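Local coordinates for periplasmic binding protein/LacI transcriptional regulator (Brachyspira murdochii, PDB 4KQC) that probably binds a carbohydrate as the solute-binding component of an ABC transporter, at residues A30-V35 with I276-V281; A8-G13 with K49-L54; E77-I82 with I87-F92; G299-D304 with P311-L316. One frame throughout, in Å; residues are numbered along the deposited sequence. Where two conformers were deposited one is given.

Contact 1 of 4, residues A30-V35 with I276-V281; sequences AKQNGV and IGFQAV
Val281 pushes its CG1 methyl against the backbone of Ala30, 3.7 Å from Ala30 N, and this is the tightly packed part of the contact. CG1 lies anti to the backbone N of Val281 (chi1 167°), which aims it at helix 18-33; Ala30 CB stands a little farther off, 4.3 Å from the same Val281 CG1. The CA atoms of these two residues are 6.4 Å apart, an approach that the small alanine permits. Val281 also rests on Ala26 and Ala29, and its other branch meets Val9 of the neighbouring strand, so this side of helix 273-288 is sealed into the apolar layer between helices and sheet. The solvent side is looser. There Gln32, exposed and extended, brings its NE2 to the edge of the Phe278 ring, close to the ring plane and 3.7 Å from Phe278 CZ. The two side chains cross at about a right angle, with amide and ring planes 61° apart, an edge contact and not a stack. Just beyond, helix 18-33 closes in a Schellman motif at Gly34 (phi 73°), where Val35 N returns to Ala30 O at 3.0 Å. The two helices therefore meet chiefly by van der Waals packing: shape and burial at the Ala30-Val281 end hold them, while the amide of Gln32 touches the ring edge without a hydrogen bond.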
loop_
_atom_site.group_PDB
_atom_site.type_symbol
_atom_site.label_atom_id
_atom_site.label_comp_id
_atom_site.label_asym_id
_atom_site.label_seq_id
_atom_site.Cartn_x
_atom_site.Cartn_y
_atom_site.Cartn_z
ATOM N N ALA A 30 15.444 10.886 14.203
ATOM C CA ALA A 30 15.919 12.261 14.304
ATOM C C ALA A 30 16.688 12.439 15.630
ATOM O O ALA A 30 17.819 12.981 15.675
ATOM C CB ALA A 30 14.764 13.242 14.221
ATOM N N LYS A 31 16.113 11.957 16.710
ATOM C CA LYS A 31 16.773 12.073 18.018
ATOM C C LYS A 31 18.104 11.303 18.025
ATOM O O LYS A 31 19.142 11.831 18.507
ATOM C CB LYS A 31 15.854 11.587 19.126
ATOM C CG LYS A 31 16.495 11.573 20.521
ATOM C CD LYS A 31 15.499 11.179 21.607
ATOM C CE LYS A 31 16.145 11.070 23.006
ATOM N NZ LYS A 31 17.579 10.670 22.980
ATOM N N GLN A 32 18.116 10.088 17.459
ATOM C CA GLN A 32 19.345 9.299 17.411
ATOM C C GLN A 32 20.505 10.016 16.709
ATOM O O GLN A 32 21.616 9.997 17.158
ATOM C CB GLN A 32 19.105 7.961 16.772
ATOM C CG GLN A 32 20.189 6.955 17.057
ATOM C CD GLN A 32 19.943 5.631 16.386
ATOM O OE1 GLN A 32 20.630 5.296 15.430
ATOM N NE2 GLN A 32 18.971 4.883 16.880
ATOM N N ASN A 33 20.191 10.769 15.668
ATOM C CA ASN A 33 21.206 11.462 14.853
ATOM C C ASN A 33 21.424 12.938 15.177
ATOM O O ASN A 33 22.183 13.619 14.500
ATOM C CB ASN A 33 20.866 11.264 13.373
ATOM C CG ASN A 33 21.019 9.823 12.967
ATOM O OD1 ASN A 33 22.169 9.303 12.900
ATOM N ND2 ASN A 33 19.894 9.123 12.790
ATOM N N GLY A 34 20.738 13.437 16.179
ATOM C CA GLY A 34 20.948 14.796 16.678
ATOM C C GLY A 34 20.406 15.856 15.744
ATOM O O GLY A 34 20.996 16.928 15.603
ATOM N N VAL A 35 19.296 15.550 15.129
ATOM C CA VAL A 35 18.725 16.480 14.158
ATOM C C VAL A 35 17.276 16.765 14.534
ATOM O O VAL A 35 16.561 15.884 14.991
ATOM C CB VAL A 35 18.930 15.943 12.729
ATOM C CG1 VAL A 35 18.264 14.598 12.500
ATOM C CG2 VAL A 35 18.356 16.942 11.715
ATOM N N ILE A 276 9.680 2.697 7.908
ATOM C CA ILE A 276 9.609 3.668 6.813
ATOM C C ILE A 276 10.032 5.016 7.333
ATOM O O ILE A 276 10.865 5.681 6.748
ATOM C CB ILE A 276 8.233 3.681 6.197
ATOM C CG1 ILE A 276 7.992 2.371 5.431
ATOM C CG2 ILE A 276 8.042 4.858 5.298
ATOM C CD1 ILE A 276 6.554 2.114 5.038
ATOM N N GLY A 277 9.490 5.438 8.433
ATOM C CA GLY A 277 9.871 6.747 8.960
ATOM C C GLY A 277 11.289 6.799 9.483
ATOM O O GLY A 277 12.015 7.755 9.247
ATOM N N PHE A 278 11.718 5.770 10.177
ATOM C CA PHE A 278 13.054 5.754 10.744
ATOM C C PHE A 278 14.102 5.804 9.609
ATOM O O PHE A 278 15.091 6.576 9.664
ATOM C CB PHE A 278 13.235 4.524 11.619
ATOM C CG PHE A 278 14.469 4.553 12.422
ATOM C CD1 PHE A 278 15.684 4.197 11.874
ATOM C CD2 PHE A 278 14.409 4.901 13.744
ATOM C CE1 PHE A 278 16.838 4.210 12.619
ATOM C CE2 PHE A 278 15.574 4.949 14.495
ATOM C CZ PHE A 278 16.787 4.619 13.915
ATOM N N GLN A 279 13.870 4.981 8.595
ATOM C CA GLN A 279 14.819 4.865 7.466
ATOM C C GLN A 279 14.814 6.113 6.599
ATOM O O GLN A 279 15.874 6.520 6.104
ATOM C CB GLN A 279 14.598 3.619 6.655
ATOM C CG GLN A 279 14.932 2.350 7.466
ATOM C CD GLN A 279 16.388 2.280 7.921
ATOM O OE1 GLN A 279 17.279 2.750 7.227
ATOM N NE2 GLN A 279 16.629 1.717 9.108
ATOM N N ALA A 280 13.663 6.754 6.436
ATOM C CA ALA A 280 13.579 8.043 5.717
ATOM C C ALA A 280 14.500 9.066 6.328
ATOM O O ALA A 280 15.273 9.688 5.615
ATOM C CB ALA A 280 12.156 8.566 5.727
ATOM N N VAL A 281 14.402 9.272 7.657
ATOM C CA VAL A 281 15.216 10.267 8.313
ATOM C C VAL A 281 16.664 9.829 8.282
ATOM O O VAL A 281 17.520 10.708 8.153
ATOM C CB VAL A 281 14.699 10.572 9.711
ATOM C CG1 VAL A 281 15.731 11.373 10.518
ATOM C CG2 VAL A 281 13.382 11.293 9.591
#

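Contact 2 of 4, residues A8-G13 with K49-L54. With NO3 (nitrate ion), chain B.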
loop_
_atom_site.group_PDB
_atom_site.type_symbol
_atom_site.label_atom_id
_atom_site.label_comp_id
_atom_site.label_asym_id
_atom_site.label_seq_id
_atom_site.Cartn_x
_atom_site.Cartn_y
_atom_site.Cartn_z
ATOM N N ALA A 8 13.570 18.568 6.855
ATOM C CA ALA A 8 12.144 18.681 6.594
ATOM C C ALA A 8 11.601 17.353 6.154
ATOM O O ALA A 8 12.160 16.714 5.240
ATOM C CB ALA A 8 11.910 19.680 5.482
ATOM N N VAL A 9 10.539 16.922 6.819
ATOM C CA VAL A 9 9.818 15.732 6.432
ATOM C C VAL A 9 8.386 16.094 6.030
ATOM O O VAL A 9 7.614 16.570 6.874
ATOM C CB VAL A 9 9.773 14.676 7.534
ATOM C CG1 VAL A 9 9.041 13.449 7.034
ATOM C CG2 VAL A 9 11.205 14.329 7.955
ATOM N N VAL A 10 8.054 15.950 4.738
ATOM C CA VAL A 10 6.735 16.276 4.228
ATOM C C VAL A 10 6.015 14.979 3.956
ATOM O O VAL A 10 6.412 14.225 3.076
ATOM C CB VAL A 10 6.855 17.184 2.997
ATOM C CG1 VAL A 10 5.475 17.451 2.431
ATOM C CG2 VAL A 10 7.611 18.461 3.346
ATOM N N SER A 11 4.995 14.706 4.765
ATOM C CA SER A 11 4.341 13.437 4.835
ATOM C C SER A 11 2.990 13.505 4.123
ATOM O O SER A 11 2.574 14.618 3.667
ATOM C CB SER A 11 4.051 13.110 6.323
ATOM O OG SER A 11 3.007 13.960 6.811
ATOM N N LYS A 12 2.236 12.426 4.117
ATOM C CA LYS A 12 0.840 12.492 3.568
ATOM C C LYS A 12 -0.219 12.942 4.576
ATOM O O LYS A 12 -1.420 12.966 4.274
ATOM C CB LYS A 12 0.450 11.149 2.973
ATOM C CG LYS A 12 1.352 10.648 1.836
ATOM C CD LYS A 12 0.722 9.494 1.092
ATOM C CE LYS A 12 1.715 8.852 0.133
ATOM N NZ LYS A 12 1.037 7.840 -0.698
ATOM N N GLY A 13 0.207 13.409 5.747
ATOM C CA GLY A 13 -0.718 13.759 6.805
ATOM C C GLY A 13 -1.325 12.593 7.528
ATOM O O GLY A 13 -0.923 11.447 7.316
ATOM N N LYS A 49 -2.951 20.800 -3.034
ATOM C CA LYS A 49 -2.479 22.170 -3.038
ATOM C C LYS A 49 -1.809 22.523 -1.712
ATOM O O LYS A 49 -0.736 23.201 -1.702
ATOM C CB LYS A 49 -3.633 23.101 -3.310
ATOM C CG LYS A 49 -4.266 22.942 -4.674
ATOM C CD LYS A 49 -5.387 23.993 -4.792
ATOM C CE LYS A 49 -6.227 23.824 -6.050
ATOM N NZ LYS A 49 -5.376 23.852 -7.257
ATOM N N ILE A 50 -2.385 22.078 -0.595
ATOM C CA ILE A 50 -1.713 22.349 0.687
ATOM C C ILE A 50 -0.392 21.583 0.799
ATOM O O ILE A 50 0.559 22.080 1.346
ATOM C CB ILE A 50 -2.602 22.083 1.903
ATOM C CG1 ILE A 50 -2.126 22.883 3.094
ATOM C CG2 ILE A 50 -2.584 20.630 2.278
ATOM C CD1 ILE A 50 -2.236 24.357 2.896
ATOM N N GLN A 51 -0.316 20.368 0.257
ATOM C CA GLN A 51 0.965 19.674 0.310
ATOM C C GLN A 51 1.997 20.365 -0.540
ATOM O O GLN A 51 3.175 20.478 -0.147
ATOM C CB GLN A 51 0.869 18.163 0.005
ATOM C CG GLN A 51 2.082 17.410 0.532
ATOM C CD GLN A 51 2.249 16.034 -0.001
ATOM O OE1 GLN A 51 2.113 15.773 -1.205
ATOM N NE2 GLN A 51 2.621 15.131 0.882
ATOM N N GLN A 52 1.603 20.878 -1.699
ATOM C CA GLN A 52 2.516 21.696 -2.494
ATOM C C GLN A 52 3.020 22.886 -1.695
ATOM O O GLN A 52 4.206 23.207 -1.671
ATOM C CB GLN A 52 1.808 22.205 -3.759
ATOM C CG GLN A 52 1.514 21.161 -4.838
ATOM C CD GLN A 52 0.651 21.715 -5.968
ATOM O OE1 GLN A 52 -0.222 22.537 -5.712
ATOM N NE2 GLN A 52 0.932 21.342 -7.206
ATOM N N ASP A 53 2.065 23.588 -1.038
ATOM C CA ASP A 53 2.423 24.765 -0.238
ATOM C C ASP A 53 3.330 24.475 0.911
ATOM O O ASP A 53 4.269 25.252 1.201
ATOM C CB ASP A 53 1.163 25.400 0.372
ATOM C CG ASP A 53 0.170 26.021 -0.675
ATOM O OD1 ASP A 53 0.606 26.409 -1.785
ATOM O OD2 ASP A 53 -1.027 26.217 -0.323
ATOM N N LEU A 54 3.051 23.357 1.611
ATOM C CA LEU A 54 3.887 22.955 2.742
ATOM C C LEU A 54 5.311 22.613 2.261
ATOM O O LEU A 54 6.272 22.993 2.916
ATOM C CB LEU A 54 3.254 21.775 3.490
ATOM C CG LEU A 54 1.965 22.106 4.305
ATOM C CD1 LEU A 54 1.302 20.810 4.758
ATOM C CD2 LEU A 54 2.338 22.986 5.469
HETATM N N NO3 B . -6.145 21.252 -1.592
HETATM O O1 NO3 B . -5.234 21.376 -0.760
HETATM O O2 NO3 B . -5.934 20.747 -2.898
HETATM O O3 NO3 B . -7.436 21.613 -1.207
#
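The flat amide of Gln51 has Val10 to one side and backbone groups around its polar end. Val10 CG1 is raised from the amide plane and sits past its CG-NE2 edge, 3.9 Å from Gln51 CG, while the N-H of Gln51 reaches Ser11 O within 13° of the amide plane. This is a strand-to-helix contact in the parallel, Rossmann-like sheet of the N-terminal lobe: strand 6-10 ends at Val10, and helix 48-60 packs beside it. The bond from Gln51 NE2 to Ser11 O is short, 2.8 Å, but bent at 141°, and the donor stands well above the carbonyl plane of Ser11. With CG anti to the backbone N and the chain extended beyond it, Gln51 spans from the helix to the strand's end. Its NE2 also bonds to Ala69 O and its OE1 accepts from Val71 N, so one buried amide ties together the chain leaving strand 6-10 and the chain leaving strand 66-68. A leucine here would probably leave Ser11 O, Ala69 O and Val71 N without this shared partner and free the two loops to shift. At the start of the helix a nitrate, probably from the crystallisation liquor, accepts from Lys49 N (3.0 Å to its O2) and Ile50 N (2.9 Å to its O1), the kind of anion site that first-turn N-H groups offer. Beyond the strand, an ST turn fixes the loop: Ser11 OG accepts from Gly13 N at 3.0 Å, with an angle of 161° at the hydrogen.

Contact 3 of 4, residues E77-I82 with I87-F92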
loop_
_atom_site.group_PDB
_atom_site.type_symbol
_atom_site.label_atom_id
_atom_site.label_comp_id
_atom_site.label_asym_id
_atom_site.label_seq_id
_atom_site.Cartn_x
_atom_site.Cartn_y
_atom_site.Cartn_z
ATOM N N GLU A 77 7.484 21.519 -9.990
ATOM C CA GLU A 77 8.052 22.829 -9.733
ATOM C C GLU A 77 8.858 22.810 -8.453
ATOM O O GLU A 77 9.955 23.361 -8.398
ATOM C CB GLU A 77 6.971 23.936 -9.695
ATOM C CG GLU A 77 6.250 24.097 -11.034
ATOM C CD GLU A 77 5.425 25.370 -11.148
ATOM O OE1 GLU A 77 5.365 26.135 -10.165
ATOM O OE2 GLU A 77 4.831 25.643 -12.239
ATOM N N GLN A 78 8.314 22.188 -7.424
ATOM C CA GLN A 78 8.984 22.103 -6.110
ATOM C C GLN A 78 10.280 21.267 -6.224
ATOM O O GLN A 78 11.347 21.671 -5.741
ATOM C CB GLN A 78 8.026 21.447 -5.113
ATOM C CG GLN A 78 6.915 22.375 -4.681
ATOM C CD GLN A 78 5.749 22.482 -5.675
ATOM O OE1 GLN A 78 5.571 21.657 -6.581
ATOM N NE2 GLN A 78 5.012 23.563 -5.555
ATOM N N ILE A 79 10.185 20.158 -6.937
ATOM C CA ILE A 79 11.345 19.272 -7.086
ATOM C C ILE A 79 12.420 19.959 -7.937
ATOM O O ILE A 79 13.628 19.917 -7.633
ATOM C CB ILE A 79 10.928 17.914 -7.661
ATOM C CG1 ILE A 79 10.073 17.174 -6.676
ATOM C CG2 ILE A 79 12.158 17.078 -8.061
ATOM C CD1 ILE A 79 9.262 16.088 -7.320
ATOM N N LYS A 80 11.996 20.689 -8.951
ATOM C CA LYS A 80 12.932 21.476 -9.753
ATOM C C LYS A 80 13.689 22.470 -8.918
ATOM O O LYS A 80 14.938 22.640 -9.061
ATOM C CB LYS A 80 12.198 22.160 -10.935
ATOM C CG LYS A 80 13.156 22.886 -11.826
ATOM C CD LYS A 80 12.560 23.024 -13.202
ATOM C CE LYS A 80 13.429 23.904 -14.058
ATOM N NZ LYS A 80 12.688 24.184 -15.320
ATOM N N ARG A 81 12.980 23.164 -8.017
ATOM C CA ARG A 81 13.633 24.132 -7.110
ATOM C C ARG A 81 14.609 23.451 -6.136
ATOM O O ARG A 81 15.694 23.955 -5.880
ATOM C CB ARG A 81 12.534 25.048 -6.448
ATOM C CG ARG A 81 13.016 26.208 -5.596
ATOM C CD ARG A 81 11.970 27.324 -5.537
ATOM N NE ARG A 81 10.902 26.988 -4.635
ATOM C CZ ARG A 81 10.843 27.358 -3.355
ATOM N NH1 ARG A 81 9.833 26.930 -2.577
ATOM N NH2 ARG A 81 11.806 28.090 -2.821
ATOM N N ILE A 82 14.168 22.354 -5.568
ATOM C CA ILE A 82 15.041 21.531 -4.670
ATOM C C ILE A 82 16.339 21.205 -5.388
ATOM O O ILE A 82 17.439 21.305 -4.821
ATOM C CB ILE A 82 14.285 20.278 -4.195
ATOM C CG1 ILE A 82 13.215 20.638 -3.143
ATOM C CG2 ILE A 82 15.282 19.273 -3.646
ATOM C CD1 ILE A 82 12.204 19.522 -2.857
ATOM N N ILE A 87 19.559 20.870 -2.397
ATOM C CA ILE A 87 19.083 20.231 -1.136
ATOM C C ILE A 87 18.943 18.715 -1.365
ATOM O O ILE A 87 18.230 18.308 -2.265
ATOM C CB ILE A 87 17.761 20.820 -0.690
ATOM C CG1 ILE A 87 17.876 22.339 -0.372
ATOM C CG2 ILE A 87 17.241 20.087 0.532
ATOM C CD1 ILE A 87 16.521 23.038 -0.316
ATOM N N PRO A 88 19.592 17.879 -0.575
ATOM C CA PRO A 88 19.405 16.458 -0.742
ATOM C C PRO A 88 17.955 16.052 -0.529
ATOM O O PRO A 88 17.326 16.462 0.442
ATOM C CB PRO A 88 20.282 15.858 0.338
ATOM C CG PRO A 88 21.310 16.894 0.631
ATOM C CD PRO A 88 20.695 18.200 0.344
ATOM N N LEU A 89 17.454 15.252 -1.463
ATOM C CA LEU A 89 16.054 14.837 -1.505
ATOM C C LEU A 89 15.958 13.305 -1.403
ATOM O O LEU A 89 16.536 12.611 -2.219
ATOM C CB LEU A 89 15.374 15.357 -2.794
ATOM C CG LEU A 89 13.925 15.007 -2.968
ATOM C CD1 LEU A 89 13.001 15.554 -1.850
ATOM C CD2 LEU A 89 13.473 15.448 -4.355
ATOM N N ILE A 90 15.157 12.862 -0.451
ATOM C CA ILE A 90 14.894 11.438 -0.189
ATOM C C ILE A 90 13.423 11.232 -0.380
ATOM O O ILE A 90 12.609 12.012 0.161
ATOM C CB ILE A 90 15.276 11.100 1.267
ATOM C CG1 ILE A 90 16.769 11.344 1.544
ATOM C CG2 ILE A 90 14.859 9.695 1.715
ATOM C CD1 ILE A 90 17.693 10.664 0.579
ATOM N N GLY A 91 13.024 10.190 -1.095
ATOM C CA GLY A 91 11.611 9.782 -1.056
ATOM C C GLY A 91 11.351 8.803 0.101
ATOM O O GLY A 91 12.253 8.016 0.531
ATOM N N PHE A 92 10.117 8.753 0.555
ATOM C CA PHE A 92 9.711 7.714 1.453
ATOM C C PHE A 92 8.284 7.293 1.250
ATOM O O PHE A 92 7.496 8.025 0.690
ATOM C CB PHE A 92 10.089 8.020 2.908
ATOM C CG PHE A 92 9.241 9.044 3.586
ATOM C CD1 PHE A 92 9.294 10.332 3.179
ATOM C CD2 PHE A 92 8.427 8.721 4.657
ATOM C CE1 PHE A 92 8.568 11.306 3.809
ATOM C CE2 PHE A 92 7.685 9.683 5.306
ATOM C CZ PHE A 92 7.743 11.003 4.870
HETATM O O HOH W 1 18.564 18.118 -4.881
#
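Ile87 N donates to Ile82 O across the turn that carries the chain from helix 76-84 into strand 89-92, the second half of a beta-alpha-beta unit that begins with strand 66-68. The bond is 3.2 Å long with an N-H...O angle of 154°, and its donor is tilted 18° from the carbonyl plane of Ile82. Here the backbones come closest, the CA atoms of Ile82 and Ile87 being 5.5 Å apart; farther on, helix and strand are joined through side chains. Ile82 leads them. A chi1 of -73° puts its CG1 beside the backbone N and CG2 anti to it; CG2 lies nearest Ile87 O, 3.4 Å away, and touches Leu89 CB (4.0 Å) and, ahead of the strand, Ile87 CB (4.2 Å). Ile82 and Leu89 cross at about a right angle. One turn earlier, Ile79 CG2 meets the other end of the same leucine, 4.3 Å from Leu89 CD2. Ile66 of the adjacent strand touches Ile82, Ile87 and Leu89, completing a buried aliphatic layer under the helix, while Arg81 turns to a salt bridge with Asp56 of helix 48-60. Beside the backbone bond a water donates to Ile87 O at 2.6 Å and, weakly, to Ile82 O.

Contact 4 of 4, residues G299-D304 with P311-L316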
loop_
_atom_site.group_PDB
_atom_site.type_symbol
_atom_site.label_atom_id
_atom_site.label_comp_id
_atom_site.label_asym_id
_atom_site.label_seq_id
_atom_site.Cartn_x
_atom_site.Cartn_y
_atom_site.Cartn_z
ATOM N N GLY A 299 10.031 -3.739 3.380
ATOM C CA GLY A 299 9.343 -5.018 3.391
ATOM C C GLY A 299 7.894 -5.049 3.761
ATOM O O GLY A 299 7.287 -3.993 3.884
ATOM N N ALA A 300 7.320 -6.238 3.846
ATOM C CA ALA A 300 5.935 -6.406 4.153
ATOM C C ALA A 300 5.742 -7.778 4.750
ATOM O O ALA A 300 6.595 -8.625 4.548
ATOM C CB ALA A 300 5.102 -6.217 2.896
ATOM N N LYS A 301 4.680 -7.947 5.547
ATOM C CA LYS A 301 4.449 -9.193 6.262
ATOM C C LYS A 301 2.975 -9.574 6.138
ATOM O O LYS A 301 2.083 -8.682 6.180
ATOM C CB LYS A 301 4.764 -9.063 7.744
ATOM C CG LYS A 301 6.234 -8.988 8.120
ATOM C CD LYS A 301 6.319 -9.073 9.642
ATOM C CE LYS A 301 7.732 -9.114 10.179
ATOM N NZ LYS A 301 8.539 -10.090 9.427
ATOM N N TRP A 302 2.751 -10.879 5.951
ATOM C CA TRP A 302 1.390 -11.412 5.963
ATOM C C TRP A 302 0.873 -11.412 7.387
ATOM O O TRP A 302 1.580 -11.832 8.316
ATOM C CB TRP A 302 1.412 -12.857 5.434
ATOM C CG TRP A 302 0.116 -13.558 5.466
ATOM C CD1 TRP A 302 -0.296 -14.492 6.354
ATOM C CD2 TRP A 302 -0.980 -13.353 4.544
ATOM N NE1 TRP A 302 -1.562 -14.931 6.017
ATOM C CE2 TRP A 302 -2.020 -14.227 4.937
ATOM C CE3 TRP A 302 -1.177 -12.524 3.434
ATOM C CZ2 TRP A 302 -3.221 -14.337 4.221
ATOM C CZ3 TRP A 302 -2.373 -12.609 2.768
ATOM C CH2 TRP A 302 -3.382 -13.502 3.164
ATOM N N TYR A 303 -0.388 -11.073 7.534
ATOM C CA TYR A 303 -1.100 -11.184 8.813
ATOM C C TYR A 303 -2.505 -11.749 8.573
ATOM O O TYR A 303 -3.122 -11.551 7.487
ATOM C CB TYR A 303 -1.066 -9.921 9.600
ATOM C CG TYR A 303 -2.019 -8.843 9.137
ATOM C CD1 TYR A 303 -1.653 -8.003 8.104
ATOM C CD2 TYR A 303 -3.228 -8.652 9.773
ATOM C CE1 TYR A 303 -2.467 -7.010 7.726
ATOM C CE2 TYR A 303 -4.087 -7.642 9.365
ATOM C CZ TYR A 303 -3.693 -6.856 8.332
ATOM O OH TYR A 303 -4.577 -5.875 7.948
ATOM N N ASP A 304 -2.980 -12.467 9.590
ATOM C CA ASP A 304 -4.234 -13.174 9.511
ATOM C C ASP A 304 -4.706 -13.413 10.937
ATOM O O ASP A 304 -4.110 -12.901 11.870
ATOM C CB ASP A 304 -4.109 -14.425 8.622
ATOM C CG ASP A 304 -3.169 -15.499 9.191
ATOM O OD1 ASP A 304 -2.812 -15.418 10.380
ATOM O OD2 ASP A 304 -2.758 -16.378 8.389
ATOM N N PRO A 311 2.568 -9.551 19.333
ATOM C CA PRO A 311 3.016 -8.175 19.528
ATOM C C PRO A 311 3.835 -7.617 18.368
ATOM O O PRO A 311 3.691 -6.421 18.011
ATOM C CB PRO A 311 3.844 -8.273 20.843
ATOM C CG PRO A 311 3.156 -9.407 21.562
ATOM C CD PRO A 311 2.841 -10.399 20.500
ATOM N N GLU A 312 4.644 -8.436 17.717
ATOM C CA GLU A 312 5.505 -7.909 16.647
ATOM C C GLU A 312 4.731 -7.608 15.362
ATOM O O GLU A 312 5.260 -6.951 14.456
ATOM C CB GLU A 312 6.621 -8.886 16.315
ATOM C CG GLU A 312 7.637 -9.079 17.432
ATOM C CD GLU A 312 8.524 -7.864 17.741
ATOM O OE1 GLU A 312 8.590 -6.885 16.955
ATOM O OE2 GLU A 312 9.176 -7.903 18.810
ATOM N N ILE A 313 3.523 -8.157 15.254
ATOM C CA ILE A 313 2.648 -7.899 14.117
ATOM C C ILE A 313 1.746 -6.731 14.478
ATOM O O ILE A 313 1.658 -5.796 13.705
ATOM C CB ILE A 313 1.786 -9.147 13.760
ATOM C CG1 ILE A 313 2.667 -10.309 13.294
ATOM C CG2 ILE A 313 0.674 -8.810 12.761
ATOM C CD1 ILE A 313 3.329 -10.124 11.946
ATOM N N ALA A 314 1.125 -6.790 15.652
ATOM C CA ALA A 314 0.239 -5.754 16.100
ATOM C C ALA A 314 0.801 -4.364 16.025
ATOM O O ALA A 314 0.066 -3.430 15.649
ATOM C CB ALA A 314 -0.230 -6.087 17.516
ATOM N N LYS A 315 2.095 -4.215 16.338
ATOM C CA LYS A 315 2.733 -2.944 16.303
ATOM C C LYS A 315 2.826 -2.320 14.887
ATOM O O LYS A 315 2.954 -1.078 14.765
ATOM C CB LYS A 315 4.100 -3.059 16.943
ATOM C CG LYS A 315 5.081 -3.720 16.030
ATOM C CD LYS A 315 6.445 -3.757 16.674
ATOM C CE LYS A 315 7.401 -4.327 15.678
ATOM N NZ LYS A 315 8.762 -4.273 16.252
ATOM N N LEU A 316 2.705 -3.133 13.826
ATOM C CA LEU A 316 2.720 -2.624 12.435
ATOM C C LEU A 316 1.342 -2.163 11.970
ATOM O O LEU A 316 1.252 -1.466 10.955
ATOM C CB LEU A 316 3.134 -3.694 11.437
ATOM C CG LEU A 316 4.383 -4.441 11.861
ATOM C CD1 LEU A 316 4.610 -5.662 11.007
ATOM C CD2 LEU A 316 5.596 -3.535 11.846
#
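Lys301 opens the contact with the aliphatic part of its chain: Lys301 CD lies 3.9 Å from Ile313 CD1 and 4.1 Å from Leu316 CD1. It crosses Leu316 at about a right angle and Ile313 more obliquely, and a single methylene, CD, touches both at the exposed margin. Trp302 follows with its CB directed away from the helix; its indole NE1 donates to Asp304 OD2 at 3.0 Å, from above the carboxylate plane, and the ring makes a cation-pi contact with Lys123. Tyr303 returns to the interface, its CB 3.8 Å from Ile313 CG2. A chi1 of 78° sets its CG between the backbone N and carbonyl carbon, carrying the ring off beside helix 254-261, and Tyr303 OH bonds to Asp251 O, just ahead of that helix. Ile313 thus meets the strand with two separate methyls, CD1 at Lys301 and CG2 at Tyr303. Lys315 NZ holds Glu312 OE1 in a 2.7 Å salt bridge. The whole is a short C-terminal helix and the loop after it packed on an edge strand: 301-303 runs antiparallel to 267-270 at the margin of the second sheet, just after the chain crosses from strand 296-297 of the first, as in two-lobed periplasmic binding proteins.

Contacts 1, 2 and 3 share the lobe built on the parallel sheet, whereas contact 4 lies on the edge strand of the other sheet. Contacts 2 and 3 have centres about 12 Å apart, and both involve strands of the first sheet; Phe92 of contact 3 packs on Val9 of contact 2 and on Ala280 of contact 1. Contact 1 has its centre about 18 Å from each of them. In sequence, contact 1 encloses contact 3 and interleaves with contact 2. Contact 4 follows, its centre about 22 to 31 Å from the others. The chain thus passes from the first lobe to the second, back through helix 273-288 and strand 296-297, and again to the second, as in two-lobed binding proteins.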